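Local coordinates for protein cytosine-specific methyltransferase (Escherichia coli O157:H7 EDL933, PDB 3G7U) that probably methylates cytosine at carbon 5 in DNA, using S-adenosyl-L-methionine as methyl donor, as a prophage-encoded member of the C5-methyltransferase family, at residues S280-L294 with V308-T320. Residues are numbered along the deposited sequence; the frame is centred on the assembly and turned at random.
Sequences SRSTRLDPNGFCPTL and VRPIHPYHPRVIT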
loop_
_atom_site.group_PDB
_atom_site.type_symbol
_atom_site.label_atom_id
_atom_site.label_comp_id
_atom_site.label_asym_id
_atom_site.label_seq_id
_atom_site.Cartn_x
_atom_site.Cartn_y
_atom_site.Cartn_z
ATOM N N SER A 280 13.930 20.848 -11.884
ATOM C CA SER A 280 13.900 19.433 -11.462
ATOM C C SER A 280 12.524 18.785 -11.601
ATOM O O SER A 280 12.406 17.555 -11.574
ATOM C CB SER A 280 14.407 19.268 -10.022
ATOM O OG SER A 280 13.460 19.723 -9.068
ATOM N N ARG A 281 11.495 19.623 -11.738
ATOM C CA ARG A 281 10.077 19.198 -11.794
ATOM C C ARG A 281 9.507 18.677 -10.470
ATOM O O ARG A 281 8.370 18.209 -10.419
ATOM C CB ARG A 281 9.793 18.231 -12.951
ATOM C CG ARG A 281 9.182 18.899 -14.164
ATOM C CD ARG A 281 8.819 17.873 -15.228
ATOM N NE ARG A 281 9.918 17.661 -16.172
ATOM C CZ ARG A 281 10.801 16.663 -16.123
ATOM N NH1 ARG A 281 11.748 16.589 -17.053
ATOM N NH2 ARG A 281 10.743 15.741 -15.160
ATOM N N SER A 282 10.301 18.752 -9.409
ATOM C CA SER A 282 9.819 18.447 -8.083
ATOM C C SER A 282 8.916 19.572 -7.602
ATOM O O SER A 282 9.143 20.743 -7.914
ATOM C CB SER A 282 10.997 18.257 -7.130
ATOM O OG SER A 282 11.499 16.927 -7.151
ATOM N N THR A 283 7.893 19.214 -6.831
ATOM C CA THR A 283 6.921 20.179 -6.391
ATOM C C THR A 283 6.970 20.298 -4.904
ATOM O O THR A 283 6.968 19.288 -4.199
ATOM C CB THR A 283 5.477 19.763 -6.800
ATOM O OG1 THR A 283 5.407 19.626 -8.221
ATOM C CG2 THR A 283 4.467 20.779 -6.342
ATOM N N ARG A 284 7.006 21.525 -4.403
ATOM C CA ARG A 284 6.906 21.732 -2.967
ATOM C C ARG A 284 5.518 21.408 -2.440
ATOM O O ARG A 284 4.507 21.858 -2.994
ATOM C CB ARG A 284 7.356 23.145 -2.572
ATOM C CG ARG A 284 7.092 23.532 -1.130
ATOM C CD ARG A 284 7.987 24.663 -0.693
ATOM N NE ARG A 284 9.195 24.176 -0.022
ATOM C CZ ARG A 284 10.203 24.943 0.367
ATOM N NH1 ARG A 284 10.176 26.257 0.123
ATOM N NH2 ARG A 284 11.247 24.396 0.986
ATOM N N LEU A 285 5.483 20.612 -1.373
ATOM C CA LEU A 285 4.246 20.281 -0.679
ATOM C C LEU A 285 3.633 21.521 -0.040
ATOM O O LEU A 285 4.342 22.402 0.458
ATOM C CB LEU A 285 4.491 19.249 0.417
ATOM C CG LEU A 285 4.911 17.845 -0.069
ATOM C CD1 LEU A 285 5.519 17.027 1.038
ATOM C CD2 LEU A 285 3.690 17.126 -0.624
ATOM N N ASP A 286 2.303 21.569 -0.058
ATOM C CA ASP A 286 1.560 22.579 0.677
ATOM C C ASP A 286 1.228 21.942 1.996
ATOM O O ASP A 286 0.581 20.876 2.039
ATOM C CB ASP A 286 0.294 22.954 -0.119
ATOM C CG ASP A 286 -0.619 23.975 0.599
ATOM O OD1 ASP A 286 -0.468 24.310 1.803
ATOM O OD2 ASP A 286 -1.564 24.420 -0.086
ATOM N N PRO A 287 1.648 22.584 3.098
ATOM C CA PRO A 287 1.413 22.020 4.431
ATOM C C PRO A 287 -0.067 21.849 4.805
ATOM O O PRO A 287 -0.398 21.008 5.649
ATOM C CB PRO A 287 2.093 23.023 5.370
ATOM C CG PRO A 287 2.266 24.249 4.578
ATOM C CD PRO A 287 2.354 23.881 3.150
ATOM N N ASN A 288 -0.936 22.668 4.204
ATOM C CA ASN A 288 -2.385 22.558 4.427
ATOM C C ASN A 288 -3.090 21.817 3.289
ATOM O O ASN A 288 -4.313 21.803 3.208
ATOM C CB ASN A 288 -2.990 23.958 4.630
ATOM C CG ASN A 288 -2.438 24.657 5.871
ATOM O OD1 ASN A 288 -2.468 24.120 6.991
ATOM N ND2 ASN A 288 -1.924 25.858 5.675
ATOM N N GLY A 289 -2.300 21.214 2.408
ATOM C CA GLY A 289 -2.803 20.419 1.298
ATOM C C GLY A 289 -2.432 18.961 1.535
ATOM O O GLY A 289 -2.167 18.577 2.653
ATOM N N PHE A 290 -2.420 18.171 0.473
ATOM C CA PHE A 290 -2.085 16.752 0.540
ATOM C C PHE A 290 -0.962 16.447 -0.427
ATOM O O PHE A 290 -0.648 17.235 -1.346
ATOM C CB PHE A 290 -3.315 15.905 0.165
ATOM C CG PHE A 290 -4.549 16.238 0.954
ATOM C CD1 PHE A 290 -4.742 15.712 2.220
ATOM C CD2 PHE A 290 -5.523 17.092 0.425
ATOM C CE1 PHE A 290 -5.881 16.031 2.982
ATOM C CE2 PHE A 290 -6.672 17.422 1.178
ATOM C CZ PHE A 290 -6.853 16.880 2.447
ATOM N N CYS A 291 -0.364 15.274 -0.263
ATOM C CA CYS A 291 0.726 14.863 -1.121
ATOM C C CYS A 291 0.140 14.443 -2.468
ATOM O O CYS A 291 -0.781 13.629 -2.497
ATOM C CB CYS A 291 1.489 13.715 -0.447
ATOM S SG CYS A 291 2.950 13.164 -1.328
ATOM N N PRO A 292 0.646 14.993 -3.585
ATOM C CA PRO A 292 0.129 14.546 -4.890
ATOM C C PRO A 292 0.496 13.067 -5.146
ATOM O O PRO A 292 1.167 12.454 -4.312
ATOM C CB PRO A 292 0.839 15.456 -5.905
ATOM C CG PRO A 292 1.599 16.452 -5.139
ATOM C CD PRO A 292 1.722 15.989 -3.715
ATOM N N THR A 293 0.067 12.489 -6.262
ATOM C CA THR A 293 0.429 11.085 -6.546
ATOM C C THR A 293 1.962 10.814 -6.485
ATOM O O THR A 293 2.730 11.351 -7.298
ATOM C CB THR A 293 -0.157 10.595 -7.897
ATOM O OG1 THR A 293 -1.538 10.980 -7.991
ATOM C CG2 THR A 293 -0.037 9.055 -8.028
ATOM N N LEU A 294 2.383 9.994 -5.512
ATOM C CA LEU A 294 3.807 9.667 -5.287
ATOM C C LEU A 294 4.444 8.821 -6.401
ATOM O O LEU A 294 3.795 7.961 -6.998
ATOM C CB LEU A 294 4.016 8.991 -3.912
ATOM C CG LEU A 294 4.100 9.898 -2.669
ATOM C CD1 LEU A 294 3.916 9.128 -1.359
ATOM C CD2 LEU A 294 5.421 10.674 -2.648
ATOM N N VAL A 308 9.611 11.558 -9.486
ATOM C CA VAL A 308 10.384 12.617 -8.836
ATOM C C VAL A 308 9.876 12.816 -7.395
ATOM O O VAL A 308 8.715 12.510 -7.108
ATOM C CB VAL A 308 10.344 13.940 -9.665
ATOM C CG1 VAL A 308 9.187 14.860 -9.221
ATOM C CG2 VAL A 308 11.704 14.666 -9.609
ATOM N N ARG A 309 10.724 13.317 -6.497
ATOM C CA ARG A 309 10.360 13.391 -5.081
ATOM C C ARG A 309 9.767 14.747 -4.719
ATOM O O ARG A 309 10.224 15.761 -5.213
ATOM C CB ARG A 309 11.572 13.078 -4.190
ATOM C CG ARG A 309 11.758 11.597 -3.799
ATOM C CD ARG A 309 11.990 10.692 -5.010
ATOM N NE ARG A 309 13.038 9.699 -4.789
ATOM C CZ ARG A 309 13.405 8.783 -5.680
ATOM N NH1 ARG A 309 12.800 8.714 -6.860
ATOM N NH2 ARG A 309 14.373 7.932 -5.385
ATOM N N PRO A 310 8.738 14.767 -3.853
ATOM C CA PRO A 310 8.231 16.067 -3.408
ATOM C C PRO A 310 9.282 16.806 -2.593
ATOM O O PRO A 310 10.155 16.182 -1.974
ATOM C CB PRO A 310 7.077 15.698 -2.464
ATOM C CG PRO A 310 6.691 14.293 -2.893
ATOM C CD PRO A 310 7.951 13.649 -3.295
ATOM N N ILE A 311 9.187 18.130 -2.589
ATOM C CA ILE A 311 10.023 18.991 -1.751
ATOM C C ILE A 311 9.282 19.266 -0.466
ATOM O O ILE A 311 8.045 19.514 -0.469
ATOM C CB ILE A 311 10.328 20.331 -2.491
ATOM C CG1 ILE A 311 10.918 20.052 -3.875
ATOM C CG2 ILE A 311 11.216 21.282 -1.675
ATOM C CD1 ILE A 311 12.159 19.208 -3.876
ATOM N N HIS A 312 10.014 19.228 0.639
ATOM C CA HIS A 312 9.469 19.486 1.939
ATOM C C HIS A 312 8.893 20.922 1.997
ATOM O O HIS A 312 9.455 21.825 1.349
ATOM C CB HIS A 312 10.603 19.365 2.939
ATOM C CG HIS A 312 10.148 19.239 4.349
ATOM N ND1 HIS A 312 9.867 20.332 5.138
ATOM C CD2 HIS A 312 9.908 18.149 5.113
ATOM C CE1 HIS A 312 9.472 19.916 6.332
ATOM N NE2 HIS A 312 9.505 18.596 6.350
ATOM N N PRO A 313 7.782 21.124 2.731
ATOM C CA PRO A 313 7.131 22.454 2.716
ATOM C C PRO A 313 7.969 23.566 3.338
ATOM O O PRO A 313 7.883 24.729 2.881
ATOM C CB PRO A 313 5.862 22.234 3.532
ATOM C CG PRO A 313 6.162 21.045 4.426
ATOM C CD PRO A 313 7.024 20.165 3.568
ATOM N N TYR A 314 8.764 23.210 4.345
ATOM C CA TYR A 314 9.539 24.175 5.134
ATOM C C TYR A 314 11.058 24.112 4.883
ATOM O O TYR A 314 11.727 25.154 4.834
ATOM C CB TYR A 314 9.223 23.998 6.614
ATOM C CG TYR A 314 7.738 24.117 6.936
ATOM C CD1 TYR A 314 6.968 25.182 6.445
ATOM C CD2 TYR A 314 7.105 23.174 7.743
ATOM C CE1 TYR A 314 5.606 25.294 6.748
ATOM C CE2 TYR A 314 5.737 23.275 8.051
ATOM C CZ TYR A 314 5.006 24.332 7.555
ATOM O OH TYR A 314 3.661 24.420 7.871
ATOM N N HIS A 315 11.588 22.902 4.709
ATOM C CA HIS A 315 13.016 22.702 4.469
ATOM C C HIS A 315 13.346 22.658 3.001
ATOM O O HIS A 315 12.571 22.142 2.182
ATOM C CB HIS A 315 13.530 21.420 5.162
ATOM C CG HIS A 315 13.285 21.400 6.635
ATOM N ND1 HIS A 315 13.762 22.378 7.480
ATOM C CD2 HIS A 315 12.605 20.530 7.414
ATOM C CE1 HIS A 315 13.386 22.112 8.716
ATOM N NE2 HIS A 315 12.670 21.003 8.701
ATOM N N PRO A 316 14.522 23.193 2.638
ATOM C CA PRO A 316 14.897 23.223 1.239
ATOM C C PRO A 316 15.487 21.904 0.698
ATOM O O PRO A 316 16.644 21.851 0.296
ATOM C CB PRO A 316 15.922 24.363 1.183
ATOM C CG PRO A 316 16.551 24.378 2.550
ATOM C CD PRO A 316 15.512 23.871 3.511
ATOM N N ARG A 317 14.662 20.853 0.612
ATOM C CA ARG A 317 15.179 19.527 0.315
ATOM C C ARG A 317 14.030 18.629 -0.159
ATOM O O ARG A 317 12.867 18.923 0.133
ATOM C CB ARG A 317 15.824 18.923 1.577
ATOM C CG ARG A 317 14.910 18.883 2.791
ATOM C CD ARG A 317 15.472 17.920 3.811
ATOM N NE ARG A 317 14.711 17.779 5.052
ATOM C CZ ARG A 317 13.620 17.017 5.222
ATOM N NH1 ARG A 317 13.110 16.322 4.210
ATOM N NH2 ARG A 317 13.061 16.919 6.426
ATOM N N VAL A 318 14.349 17.525 -0.846
ATOM C CA VAL A 318 13.339 16.502 -1.086
ATOM C C VAL A 318 12.979 15.844 0.237
ATOM O O VAL A 318 13.753 15.929 1.199
ATOM C CB VAL A 318 13.832 15.437 -2.079
ATOM C CG1 VAL A 318 14.123 16.086 -3.421
ATOM C CG2 VAL A 318 15.108 14.791 -1.579
ATOM N N ILE A 319 11.797 15.234 0.316
ATOM C CA ILE A 319 11.359 14.546 1.541
ATOM C C ILE A 319 12.177 13.259 1.771
ATOM O O ILE A 319 12.775 12.748 0.821
ATOM C CB ILE A 319 9.809 14.252 1.512
ATOM C CG1 ILE A 319 9.436 13.343 0.323
ATOM C CG2 ILE A 319 9.008 15.626 1.542
ATOM C CD1 ILE A 319 7.935 12.929 0.332
ATOM N N THR A 320 12.155 12.729 2.993
ATOM C CA THR A 320 12.846 11.521 3.344
ATOM C C THR A 320 11.934 10.328 3.075
ATOM O O THR A 320 10.714 10.481 2.909
ATOM C CB THR A 320 13.196 11.488 4.842
ATOM O OG1 THR A 320 11.985 11.457 5.580
ATOM C CG2 THR A 320 13.989 12.709 5.247
HETATM O O HOH W 1 12.878 26.241 2.511
#
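Arg284 turns the edge of its guanidinium to two backbone carbonyls of the 312-316 loop, His312 O and His315 O. CG stands anti to the backbone N (chi1 171°), carrying the chain along Pro313, and a bend at chi3 of -95° brings NE to His312 O at 2.7 Å. NH2 makes weak bonds to the same oxygen and to His315 O, both near the guanidinium plane, while Pro313 O lies over one face, 3.2 Å from NE but poorly angled for a bond. A water links NH2 to Tyr314 O, and NH1 is held by Leu271 O.

Next to this grip the segments pass each other in parallel at one isolated bridge, Arg284 with Ile311: Ile311 N donates to Thr283 O, and Leu285 N meets Ile311 O almost straight at 2.9 Å. Earlier in the chain, Ser282 turns OG anti to its carbonyl carbon (chi1 -86°) and thereby reaches Arg309 O at 2.6 Å, with Val308 CG2 and Ile311 CD1 packed around the serine side chain.

Beside the bridge, Leu285 lays CG against Pro310 CB and crosses Ile319 at about a right angle, CD1 to CG2 3.8 Å; Val193 of helix 193-196 and Leu327 of helix 321-328 also touch it. Pro287 slides past Pro313 and sets CB 3.3 Å from Tyr314 OH. Leu285 O is buried without a polar partner.

The contact is plain packing within the one long irregular connection between helices 262-269 and 321-328, away from the predicted catalytic Cys81. The positive charge of Arg284 is probably spread over neutral carbonyl dipoles instead of a carboxylate, pinning the 312-316 loop to the backbone at Arg284.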